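Local atomic coordinates of glycoside hydrolase family 16 protein (Akkermansia muciniphila, PDB entry 6T2N), a protein that probably acts as an endo-acting O-glycanase of glycoside hydrolase family 16, an endo-beta-galactosidase that cuts within mucin O-glycan chains at the start of mucin breakdown. Residues R94-C99 / P291-I296; P90-L95 / E103-K108; G57-G62 / I296-F301. All coordinates share one frame; numbering follows the deposited sequence.

Interaction 1: R94-C99 / P291-I296. With CA (calcium ion), chain C.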
loop_
_atom_site.group_PDB
_atom_site.type_symbol
_atom_site.label_atom_id
_atom_site.label_comp_id
_atom_site.label_asym_id
_atom_site.label_seq_id
_atom_site.Cartn_x
_atom_site.Cartn_y
_atom_site.Cartn_z
ATOM N N ARG A 94 -7.843 -14.749 -1.349
ATOM C CA ARG A 94 -8.233 -15.694 -2.438
ATOM C C ARG A 94 -8.721 -14.917 -3.663
ATOM O O ARG A 94 -9.089 -13.723 -3.493
ATOM C CB ARG A 94 -9.389 -16.571 -1.964
ATOM C CG ARG A 94 -10.495 -15.681 -1.335
ATOM C CD ARG A 94 -11.792 -16.657 -1.092
ATOM N NE ARG A 94 -13.010 -15.974 -0.690
ATOM C CZ ARG A 94 -13.216 -15.334 0.428
ATOM N NH1 ARG A 94 -12.391 -15.480 1.384
ATOM N NH2 ARG A 94 -14.370 -14.792 0.686
ATOM N N LEU A 95 -8.768 -15.592 -4.827
ATOM C CA LEU A 95 -9.288 -15.022 -6.092
ATOM C C LEU A 95 -10.730 -15.469 -6.204
ATOM O O LEU A 95 -10.936 -16.648 -6.111
ATOM C CB LEU A 95 -8.464 -15.535 -7.269
ATOM C CG LEU A 95 -6.953 -15.444 -7.081
ATOM C CD1 LEU A 95 -6.211 -15.918 -8.327
ATOM C CD2 LEU A 95 -6.562 -14.020 -6.695
ATOM N N GLU A 96 -11.656 -14.522 -6.218
ATOM C CA GLU A 96 -13.088 -14.679 -6.541
ATOM C C GLU A 96 -13.340 -13.711 -7.696
ATOM O O GLU A 96 -12.690 -12.647 -7.740
ATOM C CB GLU A 96 -14.011 -14.372 -5.349
ATOM C CG GLU A 96 -14.412 -15.560 -4.466
ATOM C CD GLU A 96 -15.281 -15.218 -3.249
ATOM O OE1 GLU A 96 -15.131 -14.129 -2.689
ATOM O OE2 GLU A 96 -16.125 -16.061 -2.846
ATOM N N ASP A 97 -14.228 -14.087 -8.607
ATOM C CA ASP A 97 -14.663 -13.300 -9.787
ATOM C C ASP A 97 -13.496 -12.469 -10.335
ATOM O O ASP A 97 -13.731 -11.283 -10.630
ATOM C CB ASP A 97 -15.850 -12.406 -9.426
ATOM C CG ASP A 97 -17.129 -13.160 -9.086
ATOM O OD1 ASP A 97 -17.589 -14.063 -9.891
ATOM O OD2 ASP A 97 -17.694 -12.810 -8.035
ATOM N N GLY A 98 -12.303 -13.059 -10.462
ATOM C CA GLY A 98 -11.166 -12.390 -11.127
ATOM C C GLY A 98 -10.789 -11.076 -10.447
ATOM O O GLY A 98 -10.413 -10.109 -11.130
ATOM N N CYS A 99 -10.936 -11.028 -9.131
ATOM C CA CYS A 99 -10.181 -10.111 -8.262
ATOM C C CYS A 99 -9.474 -10.942 -7.195
ATOM O O CYS A 99 -9.972 -12.067 -6.858
ATOM C CB CYS A 99 -11.087 -9.118 -7.558
ATOM S SG CYS A 99 -12.177 -8.265 -8.705
ATOM N N PRO A 291 -18.472 -10.403 8.042
ATOM C CA PRO A 291 -17.274 -10.145 7.257
ATOM C C PRO A 291 -17.416 -9.028 6.220
ATOM O O PRO A 291 -18.480 -8.561 5.915
ATOM C CB PRO A 291 -17.038 -11.472 6.502
ATOM C CG PRO A 291 -17.886 -12.453 7.232
ATOM C CD PRO A 291 -19.107 -11.633 7.588
ATOM N N VAL A 292 -16.288 -8.651 5.659
ATOM C CA VAL A 292 -16.235 -7.542 4.689
ATOM C C VAL A 292 -15.090 -7.926 3.759
ATOM O O VAL A 292 -14.202 -8.724 4.244
ATOM C CB VAL A 292 -16.130 -6.274 5.544
ATOM C CG1 VAL A 292 -15.012 -5.341 5.158
ATOM C CG2 VAL A 292 -17.464 -5.579 5.588
ATOM N N LYS A 293 -15.179 -7.494 2.489
ATOM C CA LYS A 293 -14.181 -7.785 1.413
ATOM C C LYS A 293 -13.531 -6.521 0.786
ATOM O O LYS A 293 -14.195 -5.516 0.558
ATOM C CB LYS A 293 -14.893 -8.588 0.326
ATOM C CG LYS A 293 -15.375 -9.962 0.730
ATOM C CD LYS A 293 -16.004 -10.747 -0.421
ATOM C CE LYS A 293 -16.864 -11.902 0.068
ATOM N NZ LYS A 293 -17.389 -12.726 -1.052
ATOM N N PHE A 294 -12.272 -6.623 0.413
ATOM C CA PHE A 294 -11.550 -5.597 -0.382
ATOM C C PHE A 294 -11.191 -6.324 -1.673
ATOM O O PHE A 294 -10.517 -7.412 -1.550
ATOM C CB PHE A 294 -10.321 -5.056 0.377
ATOM C CG PHE A 294 -9.477 -3.968 -0.239
ATOM C CD1 PHE A 294 -9.989 -3.036 -1.117
ATOM C CD2 PHE A 294 -8.176 -3.784 0.191
ATOM C CE1 PHE A 294 -9.218 -1.981 -1.597
ATOM C CE2 PHE A 294 -7.404 -2.736 -0.288
ATOM C CZ PHE A 294 -7.922 -1.860 -1.213
ATOM N N LEU A 295 -11.693 -5.816 -2.809
ATOM C CA LEU A 295 -11.521 -6.462 -4.124
ATOM C C LEU A 295 -10.524 -5.653 -4.936
ATOM O O LEU A 295 -10.773 -4.429 -5.136
ATOM C CB LEU A 295 -12.884 -6.510 -4.809
ATOM C CG LEU A 295 -13.957 -7.226 -3.995
ATOM C CD1 LEU A 295 -15.261 -7.280 -4.747
ATOM C CD2 LEU A 295 -13.497 -8.627 -3.615
ATOM N N ILE A 296 -9.448 -6.288 -5.401
ATOM C CA ILE A 296 -8.521 -5.637 -6.376
ATOM C C ILE A 296 -8.776 -6.287 -7.732
ATOM O O ILE A 296 -8.424 -7.485 -7.899
ATOM C CB ILE A 296 -7.045 -5.775 -5.957
ATOM C CG1 ILE A 296 -6.744 -5.010 -4.678
ATOM C CG2 ILE A 296 -6.142 -5.344 -7.076
ATOM C CD1 ILE A 296 -6.831 -5.858 -3.459
HETATM CA CA CA C . -9.223 -8.885 -12.880
#

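Interaction 2: P90-L95 / E103-K108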
loop_
_atom_site.group_PDB
_atom_site.type_symbol
_atom_site.label_atom_id
_atom_site.label_comp_id
_atom_site.label_asym_id
_atom_site.label_seq_id
_atom_site.Cartn_x
_atom_site.Cartn_y
_atom_site.Cartn_z
ATOM N N PRO A 90 -7.193 -18.934 2.879
ATOM C CA PRO A 90 -7.975 -18.309 1.793
ATOM C C PRO A 90 -9.143 -17.464 2.502
ATOM O O PRO A 90 -10.120 -16.959 1.890
ATOM C CB PRO A 90 -8.488 -19.602 1.096
ATOM C CG PRO A 90 -7.415 -20.635 1.415
ATOM C CD PRO A 90 -7.152 -20.408 2.877
ATOM N N LYS A 91 -9.426 -17.695 3.675
ATOM C CA LYS A 91 -10.573 -17.151 4.516
ATOM C C LYS A 91 -10.449 -15.657 4.370
ATOM O O LYS A 91 -11.519 -15.041 4.097
ATOM C CB LYS A 91 -10.618 -17.659 5.977
ATOM C CG LYS A 91 -11.735 -17.066 6.851
ATOM C CD LYS A 91 -11.883 -17.636 8.272
ATOM C CE LYS A 91 -13.195 -17.212 8.909
ATOM N NZ LYS A 91 -13.113 -17.171 10.389
ATOM N N ASN A 92 -9.178 -15.219 4.474
ATOM C CA ASN A 92 -8.669 -13.810 4.375
ATOM C C ASN A 92 -8.120 -13.449 2.972
ATOM O O ASN A 92 -8.162 -12.255 2.634
ATOM C CB ASN A 92 -7.622 -13.575 5.460
ATOM C CG ASN A 92 -8.131 -13.919 6.860
ATOM O OD1 ASN A 92 -7.531 -14.730 7.562
ATOM N ND2 ASN A 92 -9.215 -13.278 7.299
ATOM N N MET A 93 -7.698 -14.415 2.133
ATOM C CA MET A 93 -6.919 -14.202 0.876
ATOM C C MET A 93 -7.290 -15.194 -0.226
ATOM O O MET A 93 -6.982 -16.394 -0.074
ATOM C CB MET A 93 -5.442 -14.454 1.172
ATOM C CG MET A 93 -4.538 -13.324 0.768
ATOM S SD MET A 93 -2.961 -13.458 1.641
ATOM C CE MET A 93 -2.240 -14.754 0.634
ATOM N N ARG A 94 -7.843 -14.749 -1.349
ATOM C CA ARG A 94 -8.233 -15.694 -2.438
ATOM C C ARG A 94 -8.721 -14.917 -3.663
ATOM O O ARG A 94 -9.089 -13.723 -3.493
ATOM C CB ARG A 94 -9.389 -16.571 -1.964
ATOM C CG ARG A 94 -10.495 -15.681 -1.335
ATOM C CD ARG A 94 -11.792 -16.657 -1.092
ATOM N NE ARG A 94 -13.010 -15.974 -0.690
ATOM C CZ ARG A 94 -13.216 -15.334 0.428
ATOM N NH1 ARG A 94 -12.391 -15.480 1.384
ATOM N NH2 ARG A 94 -14.370 -14.792 0.686
ATOM N N LEU A 95 -8.768 -15.592 -4.827
ATOM C CA LEU A 95 -9.288 -15.022 -6.092
ATOM C C LEU A 95 -10.730 -15.469 -6.204
ATOM O O LEU A 95 -10.936 -16.648 -6.111
ATOM C CB LEU A 95 -8.464 -15.535 -7.269
ATOM C CG LEU A 95 -6.953 -15.444 -7.081
ATOM C CD1 LEU A 95 -6.211 -15.918 -8.327
ATOM C CD2 LEU A 95 -6.562 -14.020 -6.695
ATOM N N GLU A 103 -10.263 -10.424 2.829
ATOM C CA GLU A 103 -11.559 -10.586 3.527
ATOM C C GLU A 103 -11.411 -10.756 5.081
ATOM O O GLU A 103 -10.580 -11.478 5.549
ATOM C CB GLU A 103 -12.296 -11.826 3.088
ATOM C CG GLU A 103 -13.595 -11.908 3.848
ATOM C CD GLU A 103 -14.568 -12.898 3.299
ATOM O OE1 GLU A 103 -14.076 -13.976 3.118
ATOM O OE2 GLU A 103 -15.756 -12.528 3.050
ATOM N N THR A 104 -12.075 -9.774 5.740
ATOM C CA THR A 104 -11.801 -9.344 7.138
ATOM C C THR A 104 -12.943 -9.928 7.931
ATOM O O THR A 104 -14.114 -9.722 7.535
ATOM C CB THR A 104 -11.624 -7.822 7.284
ATOM O OG1 THR A 104 -10.553 -7.352 6.441
ATOM C CG2 THR A 104 -11.366 -7.450 8.722
ATOM N N HIS A 105 -12.580 -10.733 8.913
ATOM C CA HIS A 105 -13.518 -11.564 9.702
ATOM C C HIS A 105 -13.305 -11.227 11.165
ATOM O O HIS A 105 -12.154 -11.387 11.611
ATOM C CB HIS A 105 -13.247 -13.070 9.554
ATOM C CG HIS A 105 -13.449 -13.611 8.195
ATOM N ND1 HIS A 105 -14.669 -13.997 7.767
ATOM C CD2 HIS A 105 -12.583 -13.833 7.181
ATOM C CE1 HIS A 105 -14.563 -14.435 6.527
ATOM N NE2 HIS A 105 -13.295 -14.357 6.145
ATOM N N PHE A 106 -14.365 -10.834 11.865
ATOM C CA PHE A 106 -14.405 -10.831 13.343
ATOM C C PHE A 106 -14.185 -12.282 13.801
ATOM O O PHE A 106 -15.068 -13.074 13.615
ATOM C CB PHE A 106 -15.730 -10.256 13.822
ATOM C CG PHE A 106 -15.893 -10.386 15.301
ATOM C CD1 PHE A 106 -15.273 -9.480 16.140
ATOM C CD2 PHE A 106 -16.608 -11.443 15.851
ATOM C CE1 PHE A 106 -15.409 -9.612 17.519
ATOM C CE2 PHE A 106 -16.726 -11.572 17.225
ATOM C CZ PHE A 106 -16.117 -10.662 18.055
ATOM N N GLU A 107 -13.013 -12.620 14.336
ATOM C CA GLU A 107 -12.616 -14.020 14.626
ATOM C C GLU A 107 -11.333 -13.999 15.476
ATOM O O GLU A 107 -10.265 -13.586 14.994
ATOM C CB GLU A 107 -12.461 -14.793 13.322
ATOM C CG GLU A 107 -11.390 -15.851 13.415
ATOM C CD GLU A 107 -11.048 -16.541 12.109
ATOM O OE1 GLU A 107 -11.020 -15.863 11.051
ATOM O OE2 GLU A 107 -10.768 -17.734 12.149
ATOM N N LYS A 108 -11.431 -14.391 16.738
ATOM C CA LYS A 108 -10.269 -14.384 17.653
ATOM C C LYS A 108 -9.273 -15.405 17.129
ATOM O O LYS A 108 -9.681 -16.540 16.872
ATOM C CB LYS A 108 -10.716 -14.721 19.068
ATOM C CG LYS A 108 -9.612 -14.790 20.106
ATOM C CD LYS A 108 -10.192 -14.983 21.470
ATOM C CE LYS A 108 -9.154 -15.267 22.526
ATOM N NZ LYS A 108 -9.810 -15.734 23.771
#

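Interaction 3: G57-G62 / I296-F301. With CA (calcium ion), chain C.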
loop_
_atom_site.group_PDB
_atom_site.type_symbol
_atom_site.label_atom_id
_atom_site.label_comp_id
_atom_site.label_asym_id
_atom_site.label_seq_id
_atom_site.Cartn_x
_atom_site.Cartn_y
_atom_site.Cartn_z
ATOM N N GLY A 57 2.411 -7.146 -13.661
ATOM C CA GLY A 57 1.073 -7.049 -13.056
ATOM C C GLY A 57 0.326 -8.378 -12.959
ATOM O O GLY A 57 0.915 -9.501 -12.907
ATOM N N ASP A 58 -0.980 -8.251 -12.826
ATOM C CA ASP A 58 -1.836 -9.356 -12.332
ATOM C C ASP A 58 -3.271 -8.896 -12.553
ATOM O O ASP A 58 -3.635 -7.768 -12.111
ATOM C CB ASP A 58 -1.528 -9.754 -10.877
ATOM C CG ASP A 58 -1.754 -11.230 -10.553
ATOM O OD1 ASP A 58 -2.738 -11.812 -11.098
ATOM O OD2 ASP A 58 -0.928 -11.789 -9.767
ATOM N N GLU A 59 -4.004 -9.705 -13.309
ATOM C CA GLU A 59 -5.440 -9.481 -13.547
ATOM C C GLU A 59 -6.173 -10.421 -12.603
ATOM O O GLU A 59 -7.366 -10.226 -12.442
ATOM C CB GLU A 59 -5.701 -9.607 -15.043
ATOM C CG GLU A 59 -4.663 -8.833 -15.851
ATOM C CD GLU A 59 -4.608 -7.316 -15.438
ATOM O OE1 GLU A 59 -5.698 -6.719 -15.676
ATOM O OE2 GLU A 59 -3.502 -6.751 -15.097
ATOM N N PHE A 60 -5.436 -11.312 -11.928
ATOM C CA PHE A 60 -5.970 -12.226 -10.893
ATOM C C PHE A 60 -7.053 -13.086 -11.502
ATOM O O PHE A 60 -8.194 -13.010 -11.040
ATOM C CB PHE A 60 -6.596 -11.434 -9.749
ATOM C CG PHE A 60 -5.574 -10.621 -8.999
ATOM C CD1 PHE A 60 -4.520 -11.259 -8.348
ATOM C CD2 PHE A 60 -5.640 -9.230 -8.984
ATOM C CE1 PHE A 60 -3.554 -10.512 -7.689
ATOM C CE2 PHE A 60 -4.684 -8.492 -8.312
ATOM C CZ PHE A 60 -3.652 -9.139 -7.666
ATOM N N ASN A 61 -6.705 -13.794 -12.566
ATOM C CA ASN A 61 -7.626 -14.714 -13.273
ATOM C C ASN A 61 -7.240 -16.145 -12.944
ATOM O O ASN A 61 -7.949 -17.038 -13.384
ATOM C CB ASN A 61 -7.579 -14.491 -14.780
ATOM C CG ASN A 61 -8.280 -13.201 -15.120
ATOM O OD1 ASN A 61 -9.333 -12.929 -14.535
ATOM N ND2 ASN A 61 -7.667 -12.390 -15.975
ATOM N N GLY A 62 -6.145 -16.335 -12.211
ATOM C CA GLY A 62 -5.619 -17.676 -11.922
ATOM C C GLY A 62 -6.607 -18.516 -11.130
ATOM O O GLY A 62 -7.601 -17.968 -10.542
ATOM N N ILE A 296 -9.448 -6.288 -5.401
ATOM C CA ILE A 296 -8.521 -5.637 -6.376
ATOM C C ILE A 296 -8.776 -6.287 -7.732
ATOM O O ILE A 296 -8.424 -7.485 -7.899
ATOM C CB ILE A 296 -7.045 -5.775 -5.957
ATOM C CG1 ILE A 296 -6.744 -5.010 -4.678
ATOM C CG2 ILE A 296 -6.142 -5.344 -7.076
ATOM C CD1 ILE A 296 -6.831 -5.858 -3.459
ATOM N N ASP A 297 -9.357 -5.550 -8.670
ATOM C CA ASP A 297 -9.533 -6.117 -10.030
ATOM C C ASP A 297 -8.143 -6.321 -10.665
ATOM O O ASP A 297 -7.891 -7.387 -11.194
ATOM C CB ASP A 297 -10.541 -5.316 -10.851
ATOM C CG ASP A 297 -10.981 -6.030 -12.114
ATOM O OD1 ASP A 297 -11.268 -7.257 -12.073
ATOM O OD2 ASP A 297 -11.056 -5.354 -13.124
ATOM N N TYR A 298 -7.245 -5.355 -10.649
ATOM C CA TYR A 298 -5.929 -5.570 -11.294
ATOM C C TYR A 298 -4.835 -4.658 -10.728
ATOM O O TYR A 298 -5.091 -3.626 -10.048
ATOM C CB TYR A 298 -6.038 -5.443 -12.816
ATOM C CG TYR A 298 -6.515 -4.119 -13.342
ATOM C CD1 TYR A 298 -5.735 -2.968 -13.250
ATOM C CD2 TYR A 298 -7.739 -4.014 -13.974
ATOM C CE1 TYR A 298 -6.174 -1.753 -13.767
ATOM C CE2 TYR A 298 -8.187 -2.812 -14.505
ATOM C CZ TYR A 298 -7.403 -1.681 -14.402
ATOM O OH TYR A 298 -7.880 -0.514 -14.892
ATOM N N VAL A 299 -3.613 -5.105 -10.990
ATOM C CA VAL A 299 -2.361 -4.348 -10.753
ATOM C C VAL A 299 -1.569 -4.399 -12.051
ATOM O O VAL A 299 -1.270 -5.513 -12.501
ATOM C CB VAL A 299 -1.594 -4.936 -9.560
ATOM C CG1 VAL A 299 -0.240 -4.254 -9.365
ATOM C CG2 VAL A 299 -2.452 -4.881 -8.300
ATOM N N ARG A 300 -1.334 -3.236 -12.664
ATOM C CA ARG A 300 -0.546 -3.073 -13.913
ATOM C C ARG A 300 0.494 -1.985 -13.720
ATOM O O ARG A 300 0.097 -0.820 -13.426
ATOM C CB ARG A 300 -1.471 -2.661 -15.041
ATOM C CG ARG A 300 -2.653 -3.599 -15.157
ATOM C CD ARG A 300 -3.557 -3.117 -16.255
ATOM N NE ARG A 300 -4.658 -4.032 -16.491
ATOM C CZ ARG A 300 -5.820 -3.660 -16.988
ATOM N NH1 ARG A 300 -6.059 -2.400 -17.283
ATOM N NH2 ARG A 300 -6.760 -4.542 -17.202
ATOM N N PHE A 301 1.758 -2.381 -13.850
ATOM C CA PHE A 301 2.940 -1.487 -13.857
ATOM C C PHE A 301 3.397 -1.252 -15.299
ATOM O O PHE A 301 3.624 -2.279 -15.974
ATOM C CB PHE A 301 4.078 -2.133 -13.080
ATOM C CG PHE A 301 5.274 -1.234 -12.959
ATOM C CD1 PHE A 301 5.133 0.070 -12.512
ATOM C CD2 PHE A 301 6.538 -1.694 -13.263
ATOM C CE1 PHE A 301 6.227 0.893 -12.347
ATOM C CE2 PHE A 301 7.637 -0.878 -13.070
ATOM C CZ PHE A 301 7.479 0.407 -12.610
HETATM CA CA CA C . -9.223 -8.885 -12.880
#

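Interaction 1: R94-C99 / P291-I296
K293 sets CG beside its own backbone N (chi1 -65°) and is extended from there, which carries NZ across the end of E96. E96 leaves the backbone at an unusual chi1 of -92°, but beyond CG it too is extended. The two chains cross at about a right angle, and K293 NZ reaches E96 OE1 at 3.1 Å on the syn side. The same oxygen is 3.4 Å from R94 NE, a long ion pair. One carboxylate oxygen therefore lies between two cations, and K293 NZ is 4.1 Å from R94 NH2. The stronger partner of R94 is E103, which probably offsets some of this positive charge. Replacing E96 with an alanine would probably leave the K293 ammonium without this carboxylate mate, close to the like charge of R94.

The salt bridge spans two strands that are not direct neighbours. Strand 99-104 runs between them, and the side chains of E96 and L295 both rest on V101. At the other end of the contact C99 CB packs on L295 CB at 4.2 Å and also lies against the carbonyl of I296.

Between the salt bridge and C99 the chain reverses. E96 N donates to C99 O at 3.0 Å, and C99 N donates to E96 O at 2.8 Å. D97 and G98 form the two-residue turn, both with left-handed backbone angles. The turn presents G98 O to the calcium ion at 2.4 Å; E59 and D297 complete the set of protein ligands. This is a tight beta hairpin docked on a long antiparallel strand, with its turn at the calcium site, in the beta-sandwich fold of family 16.

Interaction 2: P90-L95 / E103-K108
R94 holds E103 end-on, with NH1 and NH2 both donating to the single oxygen OE1. R94 NH2 is 2.6 Å from E103 OE1, and R94 NH1 is 2.8 Å from it. OE1 lies in the guanidinium plane, but both nitrogens approach it from above the carboxylate plane. This is the close-packed part of the contact. N92 and E103 are buried beside it: E103 N donates to N92 O at 2.8 Å, and N92 ND2 donates back to E103 O at 2.9 Å in an almost straight bond (177°). The other end of that amide, N92 OD1, is bound by T87 and R89. K91 O takes two donors from opposite faces of its plane, R94 NH1 and H105 NE2, the latter at 2.8 Å.

The outer side is looser. The K91 chain, extended from CG onward, passes over one face of the H105 imidazole, with CE 3.6 Å from the ring centre in a CH-pi contact. Its ammonium then reaches toward E107, but the place of NZ is uncertain. Both K91 and H105 are partly exposed.

The bond to K91 O implies a proton on H105 NE2. The buried E103 charge is met by R94, so it is likely to stay ionised.

Interaction 3: G57-G62 / I296-F301
D58 and V299 form an antiparallel hydrogen-bonded pair, with V299 N donating almost straight to D58 O at 2.9 Å; G57 faces R300 in the next, non-hydrogen-bonded pair. After D58 the chain turns away in an Asx turn, where D58 OD1 accepts from F60 N. D58 OD2 is held by W70.

E59 bends at chi2 (-56°), which brings its carboxylate back over the strand to R300. The arginine grips it side-on: NH2 and NE both donate to OE1, at 2.9 and 3.0 Å, from the same face of the carboxylate. The guanidinium also lies flat over the Y298 ring, with CZ 3.4 Å above its centre. F60 points its CE2 corner at I296 CG2, 3.7 Å away.

The calcium ion joins the two segments directly. It is bound by E59 O at 2.3 Å, by D297 O at 2.6 Å and by D297 OD1 at 2.7 Å, with G98 O as a further ligand.

D297 and Y298 form a classic beta bulge opposite R151 of strand 146-153. That strand pairs with 292-302 along one edge, while 99-104 and then the short strand 57-58 pair along the other.

Overall arrangement
All three contacts belong to one antiparallel sheet. Interactions 1 and 3 use strand 292-302; interaction 2 lies on the 93-96/99-104 hairpin beside it. Interactions 1 and 2 share R94 and L95, and their centres are 10 Å apart. V292 O and T104 N probably hydrogen bond at 2.8 Å. Interactions 1 and 3 share I296, with centres 12 Å apart. They meet at the calcium ion, which ties the hairpin turn, the 57-62 loop and the strand together. This role is probably structural. The two also touch where L95 CD2 packs on F60 CD1 at 3.8 Å. Interaction 2 lies 19 Å from interaction 3 between centres, and the R94 side chain is about 13 Å from the calcium.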